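Local coordinates for protein hemolysin (Streptococcus suis, PDB 3HVN) that probably lyses host cells by binding cholesterol-containing membranes and inserting into them as an oligomeric pore, at residues I37-I51 with V252-P266. The protein carries 1 engineered substitution. Residues are numbered along the deposited sequence; the frame is centred on the assembly and turned at random.
Sequences INQYFQSLTYEPQEI and VEDLKRNGITDEVPP
The first modelled helix, 37-43, of this cholesterol-dependent cytolysin, with the extended chain that follows it, lies along the loop leading into strand 266-274, and Y46 packs on P265. P265 CB sits over the middle of the Y46 ring, 3.6 Å from its centroid and 12° off the ring normal, a CH-pi contact that suits proline, whose compact, rigid ring offers a C-H surface to an aromatic face. F367 of strand 359-367 also meets the Y46 ring and touches P265, tying the pair to the sheet. Beyond P265, the end of the I51 side chain, CD1, meets P265 CD at 4.0 Å.

The helix turns its apolar side chains to the same loop. F41 places CE1 4.0 Å from P266 CG and also touches L255, whose CD1 meets I37 CG1 at 4.1 Å. Y40, with CG anti to the backbone N (chi1 177°), extends across to the loop, where its ring edge meets I260 CG2.

L44 is where the chain leaves the helix, and there D262 swings its carboxylate toward the T45 backbone, with D262 OD1 2.9 Å from T45 N. The contact thus rests mainly on aliphatic and aromatic packing, with the D262 carboxylate beside the chain just after the helix.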
# COMPACT_ATOMS: atom_id res chain seq x y z
N ILE A 37 30.34 35.41 -8.44
CA ILE A 37 29.80 34.05 -8.44
C ILE A 37 28.35 34.02 -8.93
O ILE A 37 27.98 33.18 -9.75
CB ILE A 37 29.88 33.42 -7.03
CG1 ILE A 37 31.31 32.98 -6.72
CG2 ILE A 37 28.93 32.24 -6.91
CD1 ILE A 37 32.29 34.12 -6.52
N ASN A 38 27.54 34.93 -8.41
CA ASN A 38 26.13 35.02 -8.78
C ASN A 38 25.94 35.05 -10.30
O ASN A 38 25.02 34.44 -10.83
CB ASN A 38 25.47 36.24 -8.14
CG ASN A 38 25.43 36.16 -6.63
OD1 ASN A 38 26.09 35.31 -6.03
ND2 ASN A 38 24.66 37.04 -6.01
N GLN A 39 26.83 35.76 -10.98
CA GLN A 39 26.79 35.85 -12.43
C GLN A 39 26.99 34.47 -13.06
O GLN A 39 26.27 34.08 -13.97
CB GLN A 39 27.85 36.83 -12.94
CG GLN A 39 27.66 38.25 -12.43
CD GLN A 39 28.87 39.13 -12.68
OE1 GLN A 39 29.95 38.63 -12.98
NE2 GLN A 39 28.69 40.44 -12.55
N TYR A 40 27.99 33.74 -12.56
CA TYR A 40 28.25 32.39 -13.04
C TYR A 40 27.07 31.48 -12.74
O TYR A 40 26.69 30.65 -13.57
CB TYR A 40 29.53 31.84 -12.42
CG TYR A 40 29.83 30.41 -12.81
CD1 TYR A 40 30.20 30.08 -14.11
CD2 TYR A 40 29.74 29.38 -11.88
CE1 TYR A 40 30.47 28.78 -14.47
CE2 TYR A 40 30.01 28.07 -12.23
CZ TYR A 40 30.38 27.78 -13.53
OH TYR A 40 30.65 26.47 -13.88
N PHE A 41 26.49 31.62 -11.55
CA PHE A 41 25.30 30.86 -11.21
C PHE A 41 24.15 31.17 -12.16
O PHE A 41 23.41 30.27 -12.57
CB PHE A 41 24.88 31.11 -9.76
CG PHE A 41 25.42 30.09 -8.79
CD1 PHE A 41 24.81 28.86 -8.65
CD2 PHE A 41 26.54 30.37 -8.02
CE1 PHE A 41 25.30 27.92 -7.76
CE2 PHE A 41 27.04 29.44 -7.13
CZ PHE A 41 26.42 28.21 -7.00
N GLN A 42 24.00 32.44 -12.50
CA GLN A 42 22.98 32.86 -13.45
C GLN A 42 23.28 32.32 -14.84
O GLN A 42 22.37 32.04 -15.62
CB GLN A 42 22.87 34.39 -13.48
CG GLN A 42 22.39 35.00 -12.18
CD GLN A 42 22.49 36.52 -12.18
OE1 GLN A 42 22.71 37.13 -13.22
NE2 GLN A 42 22.32 37.12 -11.01
N SER A 43 24.56 32.19 -15.15
CA SER A 43 24.98 31.68 -16.45
C SER A 43 24.82 30.16 -16.52
O SER A 43 24.65 29.60 -17.60
CB SER A 43 26.43 32.06 -16.75
OG SER A 43 27.34 31.31 -15.96
N LEU A 44 24.87 29.51 -15.36
CA LEU A 44 24.68 28.06 -15.29
C LEU A 44 23.42 27.63 -16.03
O LEU A 44 22.31 28.02 -15.67
CB LEU A 44 24.62 27.59 -13.84
CG LEU A 44 25.94 27.60 -13.06
CD1 LEU A 44 25.70 27.22 -11.61
CD2 LEU A 44 26.95 26.66 -13.70
N THR A 45 23.60 26.82 -17.08
CA THR A 45 22.48 26.36 -17.89
C THR A 45 22.32 24.85 -17.84
O THR A 45 22.91 24.13 -18.64
CB THR A 45 22.63 26.80 -19.36
OG1 THR A 45 22.78 28.23 -19.42
CG2 THR A 45 21.41 26.39 -20.17
N TYR A 46 21.53 24.37 -16.88
CA TYR A 46 21.27 22.94 -16.75
C TYR A 46 19.78 22.66 -16.65
O TYR A 46 18.97 23.58 -16.50
CB TYR A 46 21.99 22.38 -15.52
CG TYR A 46 21.60 23.04 -14.21
CD1 TYR A 46 20.45 22.66 -13.54
CD2 TYR A 46 22.38 24.04 -13.65
CE1 TYR A 46 20.08 23.25 -12.35
CE2 TYR A 46 22.03 24.64 -12.46
CZ TYR A 46 20.88 24.25 -11.81
OH TYR A 46 20.52 24.84 -10.63
N GLU A 47 19.41 21.39 -16.75
CA GLU A 47 18.02 20.98 -16.64
C GLU A 47 17.80 20.12 -15.39
O GLU A 47 18.01 18.91 -15.42
CB GLU A 47 17.58 20.24 -17.90
CG GLU A 47 18.63 19.30 -18.47
CD GLU A 47 18.33 18.89 -19.90
OE1 GLU A 47 17.35 19.42 -20.48
OE2 GLU A 47 19.07 18.05 -20.45
N PRO A 48 17.36 20.76 -14.30
CA PRO A 48 17.19 20.16 -12.97
C PRO A 48 16.35 18.88 -12.99
O PRO A 48 16.77 17.87 -12.42
CB PRO A 48 16.46 21.25 -12.19
CG PRO A 48 16.86 22.52 -12.85
CD PRO A 48 16.99 22.19 -14.31
N GLN A 49 15.19 18.93 -13.62
CA GLN A 49 14.28 17.79 -13.62
C GLN A 49 14.85 16.59 -14.38
O GLN A 49 14.68 15.45 -13.97
CB GLN A 49 12.92 18.18 -14.21
CG GLN A 49 11.89 17.05 -14.22
CD GLN A 49 11.50 16.60 -12.82
OE1 GLN A 49 12.01 17.11 -11.82
NE2 GLN A 49 10.59 15.64 -12.75
N GLU A 50 15.53 16.87 -15.49
CA GLU A 50 16.08 15.81 -16.33
C GLU A 50 17.31 15.15 -15.70
O GLU A 50 17.71 14.06 -16.10
CB GLU A 50 16.42 16.35 -17.72
CG GLU A 50 15.23 16.93 -18.46
CD GLU A 50 14.13 15.91 -18.69
OE1 GLU A 50 14.42 14.70 -18.66
OE2 GLU A 50 12.97 16.33 -18.90
N ILE A 51 17.90 15.82 -14.72
CA ILE A 51 19.08 15.28 -14.04
C ILE A 51 18.69 14.57 -12.74
O ILE A 51 19.53 14.00 -12.06
CB ILE A 51 20.12 16.38 -13.75
CG1 ILE A 51 21.51 15.77 -13.57
CG2 ILE A 51 19.71 17.20 -12.53
CD1 ILE A 51 22.61 16.79 -13.37
N VAL A 252 36.58 33.26 -4.38
CA VAL A 252 36.68 33.80 -5.73
C VAL A 252 36.21 32.81 -6.79
O VAL A 252 35.16 33.00 -7.41
CB VAL A 252 38.11 34.28 -6.05
CG1 VAL A 252 39.14 33.26 -5.57
CG2 VAL A 252 38.27 34.55 -7.54
N GLU A 253 36.98 31.74 -6.99
CA GLU A 253 36.64 30.72 -7.97
C GLU A 253 36.99 29.34 -7.44
O GLU A 253 37.35 28.44 -8.20
CB GLU A 253 37.37 30.99 -9.29
CG GLU A 253 36.83 30.20 -10.48
CD GLU A 253 37.58 30.50 -11.76
OE1 GLU A 253 38.41 31.43 -11.77
OE2 GLU A 253 37.33 29.80 -12.77
N ASP A 254 36.89 29.18 -6.13
CA ASP A 254 37.20 27.91 -5.48
C ASP A 254 36.02 26.94 -5.59
O ASP A 254 35.76 26.16 -4.67
CB ASP A 254 37.55 28.14 -4.01
CG ASP A 254 38.68 29.13 -3.83
OD1 ASP A 254 39.36 29.45 -4.82
OD2 ASP A 254 38.89 29.59 -2.68
N LEU A 255 35.32 27.00 -6.71
CA LEU A 255 34.16 26.14 -6.94
C LEU A 255 34.50 24.99 -7.88
O LEU A 255 34.04 23.87 -7.68
CB LEU A 255 33.00 26.96 -7.51
CG LEU A 255 32.57 28.18 -6.70
CD1 LEU A 255 31.40 28.89 -7.37
CD2 LEU A 255 32.22 27.79 -5.28
N LYS A 256 35.30 25.28 -8.89
CA LYS A 256 35.69 24.27 -9.87
C LYS A 256 36.60 23.21 -9.26
O LYS A 256 36.83 22.15 -9.85
CB LYS A 256 36.37 24.92 -11.08
CG LYS A 256 35.49 25.90 -11.83
CD LYS A 256 36.23 26.54 -12.99
CE LYS A 256 35.33 27.51 -13.75
NZ LYS A 256 36.05 28.17 -14.87
N ARG A 257 37.11 23.49 -8.06
CA ARG A 257 37.96 22.55 -7.35
C ARG A 257 37.17 21.78 -6.30
O ARG A 257 37.74 21.22 -5.36
CB ARG A 257 39.15 23.27 -6.71
CG ARG A 257 40.12 23.88 -7.71
CD ARG A 257 41.35 24.44 -7.02
NE ARG A 257 41.03 25.53 -6.11
CZ ARG A 257 41.94 26.25 -5.46
NH1 ARG A 257 43.23 26.00 -5.63
NH2 ARG A 257 41.56 27.24 -4.66
N ASN A 258 35.85 21.75 -6.46
CA ASN A 258 34.98 21.02 -5.55
C ASN A 258 33.94 20.18 -6.29
O ASN A 258 33.21 19.40 -5.67
CB ASN A 258 34.29 21.97 -4.57
CG ASN A 258 35.14 22.27 -3.35
OD1 ASN A 258 35.86 21.39 -2.85
ND2 ASN A 258 35.07 23.50 -2.86
N GLY A 259 33.88 20.34 -7.60
CA GLY A 259 32.97 19.56 -8.42
C GLY A 259 31.77 20.33 -8.91
O GLY A 259 30.74 19.74 -9.26
N ILE A 260 31.88 21.66 -8.95
CA ILE A 260 30.80 22.50 -9.43
C ILE A 260 30.96 22.79 -10.92
O ILE A 260 31.97 23.36 -11.35
CB ILE A 260 30.72 23.83 -8.66
CG1 ILE A 260 30.43 23.57 -7.18
CG2 ILE A 260 29.65 24.73 -9.27
CD1 ILE A 260 30.24 24.83 -6.37
N THR A 261 29.96 22.40 -11.71
CA THR A 261 30.01 22.58 -13.15
C THR A 261 28.59 22.72 -13.71
O THR A 261 27.61 22.49 -13.00
CB THR A 261 30.70 21.39 -13.84
OG1 THR A 261 31.84 20.98 -13.07
CG2 THR A 261 31.16 21.77 -15.25
N ASP A 262 28.49 23.09 -14.98
CA ASP A 262 27.20 23.15 -15.65
C ASP A 262 26.70 21.73 -15.90
O ASP A 262 25.61 21.53 -16.45
CB ASP A 262 27.31 23.92 -16.97
CG ASP A 262 25.96 24.34 -17.52
OD1 ASP A 262 24.97 24.25 -16.77
OD2 ASP A 262 25.90 24.77 -18.69
N GLU A 263 27.50 20.76 -15.49
CA GLU A 263 27.15 19.35 -15.62
C GLU A 263 26.78 18.76 -14.26
O GLU A 263 26.06 17.76 -14.18
CB GLU A 263 28.30 18.56 -16.24
CG GLU A 263 28.45 18.75 -17.74
CD GLU A 263 27.36 18.04 -18.52
OE1 GLU A 263 26.88 16.98 -18.05
OE2 GLU A 263 26.99 18.52 -19.61
N VAL A 264 27.28 19.38 -13.20
CA VAL A 264 27.00 18.92 -11.84
C VAL A 264 26.60 20.08 -10.93
O VAL A 264 27.40 20.55 -10.13
CB VAL A 264 28.22 18.19 -11.23
CG1 VAL A 264 27.85 17.55 -9.90
CG2 VAL A 264 28.76 17.15 -12.20
N PRO A 265 25.35 20.54 -11.07
CA PRO A 265 24.80 21.65 -10.27
C PRO A 265 24.80 21.35 -8.77
O PRO A 265 24.60 20.20 -8.37
CB PRO A 265 23.36 21.76 -10.79
CG PRO A 265 23.08 20.42 -11.43
CD PRO A 265 24.38 20.09 -12.08
N PRO A 266 25.02 22.39 -7.95
CA PRO A 266 25.03 22.29 -6.49
C PRO A 266 23.64 22.43 -5.88
O PRO A 266 22.86 23.28 -6.32
CB PRO A 266 25.91 23.48 -6.06
CG PRO A 266 26.45 24.08 -7.34
CD PRO A 266 25.48 23.71 -8.40